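Long-range contacts in enterotoxin type A (Staphylococcus aureus, PDB 1DYQ), which activates the host immune system as a superantigen by binding MHC class II, through zinc-dependent and zinc-independent sites, and T-cell receptors, and causes staphylococcal food poisoning: residues R14-L19 with K179-L184; I128-D133 with I227-Y232; F187-E192 with K218-E223. The protein carries 3 engineered substitutions. All blocks are in the same frame, centred on the assembly; numbering follows the deposited sequence. Where two conformers were deposited one is given.

Contact 1: residues R14-L19 with K179-L184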
loop_
_atom_site.group_PDB
_atom_site.type_symbol
_atom_site.label_atom_id
_atom_site.label_comp_id
_atom_site.label_asym_id
_atom_site.label_seq_id
_atom_site.Cartn_x
_atom_site.Cartn_y
_atom_site.Cartn_z
ATOM N N ARG A 14 4.399 14.158 -11.506
ATOM C CA ARG A 14 4.506 15.318 -10.611
ATOM C C ARG A 14 5.905 15.404 -10.037
ATOM O O ARG A 14 6.558 14.418 -9.733
ATOM C CB ARG A 14 3.458 15.199 -9.502
ATOM C CG ARG A 14 3.432 16.395 -8.530
ATOM C CD ARG A 14 2.027 16.442 -7.903
ATOM N NE ARG A 14 1.877 17.428 -6.876
ATOM C CZ ARG A 14 1.811 17.187 -5.564
ATOM N NH1 ARG A 14 1.935 15.959 -5.108
ATOM N NH2 ARG A 14 1.625 18.207 -4.725
ATOM N N LYS A 15 6.439 16.640 -9.981
ATOM C CA LYS A 15 7.772 16.846 -9.433
ATOM C C LYS A 15 7.729 16.847 -7.905
ATOM O O LYS A 15 6.823 17.430 -7.292
ATOM C CB LYS A 15 8.334 18.191 -9.919
ATOM C CG LYS A 15 8.070 18.496 -11.372
ATOM C CD LYS A 15 9.137 17.992 -12.306
ATOM C CE LYS A 15 9.061 18.702 -13.664
ATOM N NZ LYS A 15 9.215 20.173 -13.521
ATOM N N LYS A 16 8.747 16.292 -7.292
ATOM C CA LYS A 16 8.912 16.278 -5.850
ATOM C C LYS A 16 8.878 17.672 -5.249
ATOM O O LYS A 16 8.388 17.895 -4.139
ATOM C CB LYS A 16 10.236 15.586 -5.506
ATOM C CG LYS A 16 10.609 15.730 -4.023
ATOM C CD LYS A 16 12.017 15.150 -3.854
ATOM C CE LYS A 16 12.508 15.213 -2.449
ATOM N NZ LYS A 16 13.898 14.730 -2.279
ATOM N N SER A 17 9.329 18.682 -6.016
ATOM C CA SER A 17 9.349 20.050 -5.580
ATOM C C SER A 17 7.970 20.652 -5.390
ATOM O O SER A 17 7.847 21.731 -4.782
ATOM C CB SER A 17 10.127 20.896 -6.634
ATOM O OG SER A 17 9.450 20.908 -7.854
ATOM N N GLU A 18 6.929 20.005 -5.894
ATOM C CA GLU A 18 5.565 20.486 -5.754
ATOM C C GLU A 18 4.986 20.140 -4.383
ATOM O O GLU A 18 3.931 20.641 -3.998
ATOM C CB GLU A 18 4.674 19.880 -6.842
ATOM C CG GLU A 18 4.993 20.377 -8.247
ATOM C CD GLU A 18 4.535 21.810 -8.465
ATOM O OE1 GLU A 18 3.365 22.120 -8.124
ATOM O OE2 GLU A 18 5.333 22.624 -8.962
ATOM N N LEU A 19 5.645 19.219 -3.689
ATOM C CA LEU A 19 5.100 18.743 -2.409
ATOM C C LEU A 19 5.126 19.826 -1.363
ATOM O O LEU A 19 6.172 20.457 -1.133
ATOM C CB LEU A 19 5.836 17.486 -1.974
ATOM C CG LEU A 19 5.307 16.158 -2.543
ATOM C CD1 LEU A 19 5.105 16.248 -4.048
ATOM C CD2 LEU A 19 6.286 15.029 -2.207
ATOM N N LYS A 179 17.637 12.226 -3.964
ATOM C CA LYS A 179 17.915 12.731 -5.299
ATOM C C LYS A 179 16.830 12.559 -6.312
ATOM O O LYS A 179 16.779 13.282 -7.338
ATOM C CB LYS A 179 19.229 12.119 -5.828
ATOM C CG LYS A 179 20.439 12.354 -4.949
ATOM C CD LYS A 179 20.811 13.821 -4.858
ATOM C CE LYS A 179 21.639 14.138 -3.636
ATOM N NZ LYS A 179 23.094 14.175 -3.891
ATOM N N VAL A 180 15.938 11.585 -6.141
ATOM C CA VAL A 180 14.875 11.305 -7.079
ATOM C C VAL A 180 13.795 12.395 -7.022
ATOM O O VAL A 180 13.369 12.764 -5.931
ATOM C CB VAL A 180 14.231 9.940 -6.760
ATOM C CG1 VAL A 180 13.031 9.658 -7.655
ATOM C CG2 VAL A 180 15.258 8.824 -6.879
ATOM N N GLN A 181 13.465 12.955 -8.161
ATOM C CA GLN A 181 12.548 14.060 -8.269
ATOM C C GLN A 181 11.226 13.701 -8.902
ATOM O O GLN A 181 10.257 14.452 -8.827
ATOM C CB GLN A 181 13.192 15.254 -9.019
ATOM C CG GLN A 181 14.497 15.734 -8.397
ATOM C CD GLN A 181 14.323 16.295 -6.991
ATOM O OE1 GLN A 181 13.361 17.002 -6.732
ATOM N NE2 GLN A 181 15.249 15.933 -6.124
ATOM N N ARG A 182 11.206 12.601 -9.676
ATOM C CA ARG A 182 9.996 12.072 -10.267
ATOM C C ARG A 182 10.063 10.531 -10.229
ATOM O O ARG A 182 11.121 9.945 -10.267
ATOM C CB ARG A 182 9.834 12.481 -11.740
ATOM C CG ARG A 182 9.687 13.960 -11.992
ATOM C CD ARG A 182 9.531 14.266 -13.483
ATOM N NE ARG A 182 10.739 13.911 -14.218
ATOM C CZ ARG A 182 10.750 13.359 -15.431
ATOM N NH1 ARG A 182 9.621 13.066 -16.047
ATOM N NH2 ARG A 182 11.907 13.088 -16.022
ATOM N N GLY A 183 8.875 9.908 -10.191
ATOM C CA GLY A 183 8.894 8.433 -10.163
ATOM C C GLY A 183 7.520 7.831 -10.405
ATOM O O GLY A 183 6.493 8.434 -10.103
ATOM N N LEU A 184 7.535 6.689 -11.085
ATOM C CA LEU A 184 6.335 5.959 -11.473
ATOM C C LEU A 184 6.502 4.467 -11.136
ATOM O O LEU A 184 7.572 3.899 -11.266
ATOM C CB LEU A 184 6.171 6.063 -13.011
ATOM C CG LEU A 184 5.090 5.152 -13.610
ATOM C CD1 LEU A 184 3.710 5.643 -13.220
ATOM C CD2 LEU A 184 5.209 5.176 -15.144
HETATM O O HOH W 1 6.688 11.727 -9.961
HETATM O O HOH W 2 13.851 12.062 -3.339
HETATM O O HOH W 3 11.415 18.416 -8.267
#
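Lys16 lays its aliphatic chain against the amide and backbone of Gln181, the two side chains crossing at a slant. Its CB lies 3.6 Å from Gln181 OE1, and further along CD comes to 3.4 Å from Val180 O. The lysine can reach this far because CG stands anti to the backbone N (chi1 170°) and the rest of the chain is fully extended, carrying the ammonium group past the glutamine to a cluster of acceptors. There NZ forms a salt bridge with Asp174, bonds to Asn172 O, and reaches Val180 O through a water. Gln181 folds back at chi2 (-64°), which turns its amide toward Lys16; NE2 is held by Asp174 as well, so one carboxylate grips both side chains.

The direct polar link is a backbone one, Lys16 N to Gln181 O at 2.8 Å, with Lys15 CA adding a CA-H...O contact to the same carbonyl. Two waters extend the seam on either side of this bond. One accepts from Ser17 N and donates to Gln181 OE1 at 2.9 Å; the other lies between Arg14 O and Gly183 N, accepting from the latter. Toward solvent Lys15 and Arg182 run alongside each other in the same direction, CD to CD 3.9 Å. Their charged ends do not touch, and Arg182 NE is paired with the C-terminal carboxylate of Ser234.

Gln181 and Arg182 both face Tyr232 in a classic beta bulge where strand 182-188 begins beside strand 226-232. The N-terminal segment, with its 3-10 turn at 16-18, thus packs on the start of an inner strand of the beta-grasp domain, just ahead of helix 23-32, whose Leu24 touches Lys16.

Contact 2: residues I128-D133 with I227-Y232. With ZN (zinc ion), chain B.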
loop_
_atom_site.group_PDB
_atom_site.type_symbol
_atom_site.label_atom_id
_atom_site.label_comp_id
_atom_site.label_asym_id
_atom_site.label_seq_id
_atom_site.Cartn_x
_atom_site.Cartn_y
_atom_site.Cartn_z
ATOM N N ILE A 128 11.222 -7.163 -10.353
ATOM C CA ILE A 128 11.158 -5.737 -10.556
ATOM C C ILE A 128 12.118 -5.254 -11.651
ATOM O O ILE A 128 13.331 -5.524 -11.546
ATOM C CB ILE A 128 11.490 -4.952 -9.260
ATOM C CG1 ILE A 128 10.441 -5.267 -8.193
ATOM C CG2 ILE A 128 11.502 -3.453 -9.572
ATOM C CD1 ILE A 128 10.879 -5.031 -6.777
ATOM N N ASN A 129 11.597 -4.544 -12.614
ATOM C CA ASN A 129 12.467 -3.823 -13.580
ATOM C C ASN A 129 12.552 -2.368 -13.070
ATOM O O ASN A 129 11.516 -1.711 -12.994
ATOM C CB ASN A 129 11.852 -3.821 -14.957
ATOM C CG ASN A 129 11.600 -5.221 -15.519
ATOM O OD1 ASN A 129 10.495 -5.527 -15.952
ATOM N ND2 ASN A 129 12.616 -6.056 -15.460
ATOM N N LEU A 130 13.742 -1.926 -12.720
ATOM C CA LEU A 130 13.898 -0.560 -12.234
ATOM C C LEU A 130 14.871 0.217 -13.142
ATOM O O LEU A 130 15.982 -0.258 -13.378
ATOM C CB LEU A 130 14.390 -0.530 -10.796
ATOM C CG LEU A 130 14.420 0.844 -10.115
ATOM C CD1 LEU A 130 14.154 0.682 -8.622
ATOM C CD2 LEU A 130 15.809 1.498 -10.267
ATOM N N TRP A 131 14.448 1.375 -13.557
ATOM C CA TRP A 131 15.313 2.286 -14.325
ATOM C C TRP A 131 15.518 3.569 -13.512
ATOM O O TRP A 131 14.550 4.084 -12.940
ATOM C CB TRP A 131 14.709 2.602 -15.672
ATOM C CG TRP A 131 14.665 1.457 -16.642
ATOM C CD1 TRP A 131 15.631 1.126 -17.544
ATOM C CD2 TRP A 131 13.593 0.528 -16.839
ATOM N NE1 TRP A 131 15.237 0.039 -18.288
ATOM C CE2 TRP A 131 13.970 -0.339 -17.890
ATOM C CE3 TRP A 131 12.332 0.346 -16.259
ATOM C CZ2 TRP A 131 13.172 -1.373 -18.326
ATOM C CZ3 TRP A 131 11.532 -0.685 -16.697
ATOM C CH2 TRP A 131 11.950 -1.545 -17.740
ATOM N N LEU A 132 16.752 4.041 -13.463
ATOM C CA LEU A 132 17.056 5.335 -12.828
ATOM C C LEU A 132 17.672 6.266 -13.891
ATOM O O LEU A 132 18.746 5.927 -14.420
ATOM C CB LEU A 132 18.002 5.151 -11.681
ATOM C CG LEU A 132 18.637 6.410 -11.051
ATOM C CD1 LEU A 132 17.547 7.219 -10.345
ATOM C CD2 LEU A 132 19.717 5.978 -10.075
ATOM N N ASP A 133 16.962 7.289 -14.276
ATOM C CA ASP A 133 17.396 8.167 -15.382
ATOM C C ASP A 133 17.676 7.332 -16.620
ATOM O O ASP A 133 18.662 7.530 -17.338
ATOM C CB ASP A 133 18.602 8.996 -14.984
ATOM C CG ASP A 133 18.290 10.010 -13.879
ATOM O OD1 ASP A 133 17.263 10.698 -13.986
ATOM O OD2 ASP A 133 19.103 10.091 -12.939
ATOM N N ILE A 227 6.830 -5.960 -11.604
ATOM C CA ILE A 227 6.676 -4.538 -11.286
ATOM C C ILE A 227 7.744 -3.746 -12.081
ATOM O O ILE A 227 8.885 -4.168 -12.089
ATOM C CB ILE A 227 6.911 -4.348 -9.772
ATOM C CG1 ILE A 227 5.650 -4.871 -9.029
ATOM C CG2 ILE A 227 7.128 -2.877 -9.445
ATOM C CD1 ILE A 227 5.873 -5.017 -7.528
ATOM N N ASP A 228 7.316 -2.597 -12.557
ATOM C CA ASP A 228 8.229 -1.678 -13.229
ATOM C C ASP A 228 8.300 -0.360 -12.446
ATOM O O ASP A 228 7.261 0.170 -12.078
ATOM C CB ASP A 228 7.769 -1.323 -14.648
ATOM C CG ASP A 228 7.589 -2.552 -15.498
ATOM O OD1 ASP A 228 8.490 -3.397 -15.599
ATOM O OD2 ASP A 228 6.412 -2.667 -15.928
ATOM N N ILE A 229 9.519 0.080 -12.226
ATOM C CA ILE A 229 9.746 1.330 -11.494
ATOM C C ILE A 229 10.622 2.252 -12.345
ATOM O O ILE A 229 11.692 1.786 -12.796
ATOM C CB ILE A 229 10.396 1.034 -10.139
ATOM C CG1 ILE A 229 9.374 0.250 -9.249
ATOM C CG2 ILE A 229 10.733 2.342 -9.423
ATOM C CD1 ILE A 229 9.975 -0.227 -7.955
ATOM N N TYR A 230 10.166 3.433 -12.584
ATOM C CA TYR A 230 10.911 4.457 -13.340
ATOM C C TYR A 230 11.198 5.646 -12.410
ATOM O O TYR A 230 10.240 6.272 -11.939
ATOM C CB TYR A 230 10.066 4.938 -14.521
ATOM C CG TYR A 230 9.513 3.829 -15.385
ATOM C CD1 TYR A 230 8.277 3.250 -15.116
ATOM C CD2 TYR A 230 10.246 3.330 -16.469
ATOM C CE1 TYR A 230 7.787 2.214 -15.875
ATOM C CE2 TYR A 230 9.742 2.307 -17.251
ATOM C CZ TYR A 230 8.525 1.759 -16.955
ATOM O OH TYR A 230 8.009 0.719 -17.710
ATOM N N LEU A 231 12.462 5.909 -12.161
ATOM C CA LEU A 231 12.870 7.001 -11.284
ATOM C C LEU A 231 13.742 8.000 -12.102
ATOM O O LEU A 231 14.486 7.565 -12.962
ATOM C CB LEU A 231 13.693 6.500 -10.129
ATOM C CG LEU A 231 13.115 5.344 -9.279
ATOM C CD1 LEU A 231 14.121 4.913 -8.252
ATOM C CD2 LEU A 231 11.815 5.843 -8.629
ATOM N N TYR A 232 13.535 9.261 -11.797
ATOM C CA TYR A 232 14.305 10.322 -12.503
ATOM C C TYR A 232 14.862 11.291 -11.470
ATOM O O TYR A 232 14.185 11.636 -10.508
ATOM C CB TYR A 232 13.388 11.059 -13.466
ATOM C CG TYR A 232 12.660 10.155 -14.441
ATOM C CD1 TYR A 232 11.435 9.584 -14.082
ATOM C CD2 TYR A 232 13.217 9.802 -15.657
ATOM C CE1 TYR A 232 10.787 8.710 -14.925
ATOM C CE2 TYR A 232 12.556 8.947 -16.521
ATOM C CZ TYR A 232 11.343 8.403 -16.147
ATOM O OH TYR A 232 10.683 7.537 -16.991
HETATM ZN ZN ZN B . 6.415 -4.369 -17.283
#
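The parallel pairing of strands 119-132 and 226-232 belongs to the mixed sheet of the beta-grasp domain, the ubiquitin-like half of the toxin, and carries one zinc ligand. Over residues 128-132 and 227-232 the strands run 10° apart, and five backbone hydrogen bonds pass back and forth from Asn129 N to Ile227 O at one end to Asp133 N with Leu231 O at the other. CA-H...O contacts such as Ile128 CA to Ile227 O, 3.2 Å, lie between them.

On one face Ile128, Leu130, Leu132, Ile227, Ile229 and Leu231 form an apolar layer beneath helix 153-168, whose Leu164 and Tyr168 meet Leu130. Leu130 CD1 reaches Ile229 CG2 at 3.9 Å, and Ile128 CG2 meets Ile229 CD1 at the same separation.

The other face bears Asn129, Trp131, Asp228 and Tyr230. Trp131 and Tyr230 lie side by side with ring planes only 6° apart, but slid so far that the centroids are 5.1 Å apart and they touch chiefly through Trp131 CE3 and Tyr230 CE2, at 3.4 Å. Asp228 and Asn129 also run alongside each other, their carboxylate and amide nearly coplanar. Asp228 has CG beside its backbone N (chi1 -57°), and the carboxylate extends to the metal that His188 and His226 also bind: OD2 binds the zinc ion at 2.2 Å.

Contact 3: residues F187-E192 with K218-E223. With ZN (zinc ion), chain B.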
loop_
_atom_site.group_PDB
_atom_site.type_symbol
_atom_site.label_atom_id
_atom_site.label_comp_id
_atom_site.label_asym_id
_atom_site.label_seq_id
_atom_site.Cartn_x
_atom_site.Cartn_y
_atom_site.Cartn_z
ATOM N N PHE A 187 2.291 -1.951 -11.764
ATOM C CA PHE A 187 2.043 -3.336 -11.370
ATOM C C PHE A 187 1.508 -4.066 -12.612
ATOM O O PHE A 187 0.389 -3.958 -13.030
ATOM C CB PHE A 187 1.013 -3.352 -10.210
ATOM C CG PHE A 187 1.525 -2.564 -9.013
ATOM C CD1 PHE A 187 2.342 -3.107 -8.093
ATOM C CD2 PHE A 187 1.146 -1.208 -8.914
ATOM C CE1 PHE A 187 2.868 -2.364 -7.028
ATOM C CE2 PHE A 187 1.683 -0.445 -7.860
ATOM C CZ PHE A 187 2.510 -1.018 -6.945
ATOM N N HIS A 188 2.516 -4.671 -13.307
ATOM C CA HIS A 188 2.279 -5.143 -14.665
ATOM C C HIS A 188 1.808 -6.588 -14.707
ATOM O O HIS A 188 2.581 -7.518 -14.628
ATOM C CB HIS A 188 3.558 -4.996 -15.506
ATOM C CG HIS A 188 3.250 -5.018 -16.992
ATOM N ND1 HIS A 188 4.240 -4.625 -17.861
ATOM C CD2 HIS A 188 2.196 -5.272 -17.743
ATOM C CE1 HIS A 188 3.839 -4.697 -19.109
ATOM N NE2 HIS A 188 2.565 -5.094 -19.069
ATOM N N THR A 189 0.492 -6.750 -14.828
ATOM C CA THR A 189 -0.139 -8.055 -14.836
ATOM C C THR A 189 -0.205 -8.661 -16.232
ATOM O O THR A 189 -0.143 -7.925 -17.215
ATOM C CB THR A 189 -1.597 -7.909 -14.294
ATOM O OG1 THR A 189 -2.137 -6.686 -14.858
ATOM C CG2 THR A 189 -1.567 -7.759 -12.786
ATOM N N SER A 190 -0.380 -9.971 -16.309
ATOM C CA SER A 190 -0.525 -10.691 -17.565
ATOM C C SER A 190 -1.803 -10.243 -18.290
ATOM O O SER A 190 -1.778 -9.913 -19.468
ATOM C CB SER A 190 -0.640 -12.204 -17.290
ATOM O OG SER A 190 0.582 -12.738 -16.836
ATOM N N THR A 191 -2.916 -10.349 -17.580
ATOM C CA THR A 191 -4.196 -9.852 -18.043
ATOM C C THR A 191 -4.613 -8.670 -17.152
ATOM O O THR A 191 -4.239 -8.598 -15.990
ATOM C CB THR A 191 -5.313 -10.901 -18.013
ATOM O OG1 THR A 191 -5.372 -11.516 -16.720
ATOM C CG2 THR A 191 -5.067 -11.976 -19.062
ATOM N N GLU A 192 -5.360 -7.754 -17.749
ATOM C CA GLU A 192 -5.815 -6.583 -17.011
ATOM C C GLU A 192 -4.854 -5.414 -17.249
ATOM O O GLU A 192 -3.641 -5.573 -17.222
ATOM N N LYS A 218 -8.088 -2.822 -4.371
ATOM C CA LYS A 218 -7.759 -3.447 -5.664
ATOM C C LYS A 218 -6.875 -4.669 -5.444
ATOM O O LYS A 218 -5.846 -4.595 -4.756
ATOM C CB LYS A 218 -7.037 -2.419 -6.547
ATOM C CG LYS A 218 -6.614 -2.966 -7.890
ATOM C CD LYS A 218 -7.768 -3.177 -8.834
ATOM C CE LYS A 218 -7.203 -3.372 -10.270
ATOM N NZ LYS A 218 -8.302 -3.781 -11.184
ATOM N N THR A 219 -7.233 -5.772 -6.096
ATOM C CA THR A 219 -6.444 -6.990 -6.022
ATOM C C THR A 219 -6.045 -7.396 -7.448
ATOM O O THR A 219 -6.759 -7.052 -8.381
ATOM C CB THR A 219 -7.261 -8.154 -5.410
ATOM O OG1 THR A 219 -6.418 -9.255 -5.077
ATOM C CG2 THR A 219 -8.298 -8.642 -6.414
ATOM N N ILE A 220 -4.885 -8.001 -7.538
ATOM C CA ILE A 220 -4.427 -8.493 -8.855
ATOM C C ILE A 220 -3.874 -9.893 -8.711
ATOM O O ILE A 220 -3.505 -10.369 -7.626
ATOM C CB ILE A 220 -3.362 -7.570 -9.470
ATOM C CG1 ILE A 220 -2.110 -7.534 -8.627
ATOM C CG2 ILE A 220 -3.921 -6.200 -9.806
ATOM C CD1 ILE A 220 -1.003 -6.616 -9.087
ATOM N N ASN A 221 -3.813 -10.605 -9.846
ATOM C CA ASN A 221 -3.225 -11.941 -9.875
ATOM C C ASN A 221 -1.695 -11.858 -9.905
ATOM O O ASN A 221 -1.144 -11.170 -10.769
ATOM C CB ASN A 221 -3.719 -12.692 -11.125
ATOM C CG ASN A 221 -3.486 -14.190 -10.941
ATOM O OD1 ASN A 221 -2.367 -14.650 -10.856
ATOM N ND2 ASN A 221 -4.581 -14.936 -10.800
ATOM N N SER A 222 -1.047 -12.559 -8.996
ATOM C CA SER A 222 0.402 -12.448 -8.865
ATOM C C SER A 222 1.096 -13.342 -9.897
ATOM O O SER A 222 2.308 -13.236 -10.047
ATOM C CB SER A 222 0.849 -12.806 -7.450
ATOM O OG SER A 222 0.484 -14.156 -7.156
ATOM N N GLU A 223 0.342 -14.272 -10.477
ATOM C CA GLU A 223 0.833 -15.237 -11.363
ATOM C C GLU A 223 1.292 -14.467 -12.635
ATOM O O GLU A 223 0.652 -13.750 -13.345
ATOM C CB GLU A 223 -0.049 -16.325 -11.846
ATOM C CG GLU A 223 0.669 -17.430 -12.630
ATOM C CD GLU A 223 -0.215 -18.571 -13.049
ATOM O OE1 GLU A 223 -1.381 -18.348 -13.449
ATOM O OE2 GLU A 223 0.257 -19.738 -13.027
HETATM ZN ZN ZN B . 6.415 -4.369 -17.283
HETATM O O HOH W 4 -0.767 -11.566 -13.530
#
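The touching backbones run 54° apart and are joined by no direct hydrogen bond, their nearest CA atoms being those of Thr189 and Asn221, 7.0 Å from each other. Side chains and one water bridge the gap. Thr189 points its methyl at Ile220: CG2 sits 3.8 Å from Ile220 CB and also meets CD1, at 3.9 Å, so the methyl rests in the angle between the isoleucine's branch point and the end of its longer arm. The threonine's torsion (chi1 41°) sets CG2 anti to the carbonyl carbon and leaves OG1 near the carbonyl oxygens of Thr191 and Glu192 within its own loop. Ile220 holds CG1 between its backbone N and carbonyl carbon (chi1 64°), and from there the extended arm carries CD1 on to Phe187 CB, 4.0 Å away. The phenylalanine ring itself leads off from Ile220, toward helix 153-168 and strand 195-198.

Beyond this apolar patch the contact becomes polar and more open. A water accepts from Ser190 N and donates to two carbonyls of the facing segment, Asn221 O at 2.8 Å and Glu223 O at 2.6 Å, so it stitches the loop to the end of strand 219-221. That end is shaped by an Asx turn, in which Asn221 OD1 accepts from Glu223 N at 2.8 Å, in the plane of its carbonyl. Pointing away from the facing segment, His188 binds through ND1 the zinc ion, which His226 and Asp228 bind as well.

Strand 219-221 pairs with strand 150-152, while strand 182-188 ends here between strands 195-198 and 226-232. Helix 153-168 lies against both segments, its Leu156 touching both Phe187 and Ile220.

From the N terminus, residues 14-19 open the longest of the three loops, which contact 1 closes at 179-184 after the chain has passed through the OB-fold and helix 153-168. Contact 2 opens within that loop, at 128-133, but closes beyond it at 227-232, so the two cross; they join where Gln181 N and Leu184 N bond to Tyr232 O and Tyr230 O. Contact 3 opens after contact 1 has closed, further along strand 182-188, and is completed before contact 2 closes. Its His188 and contact 2's Asp228 share the zinc ion. Strands 182-188 and 226-232, neighbours in the beta-grasp sheet, thereby connect the N-terminal segment, strand 119-132 and the short strand 219-221.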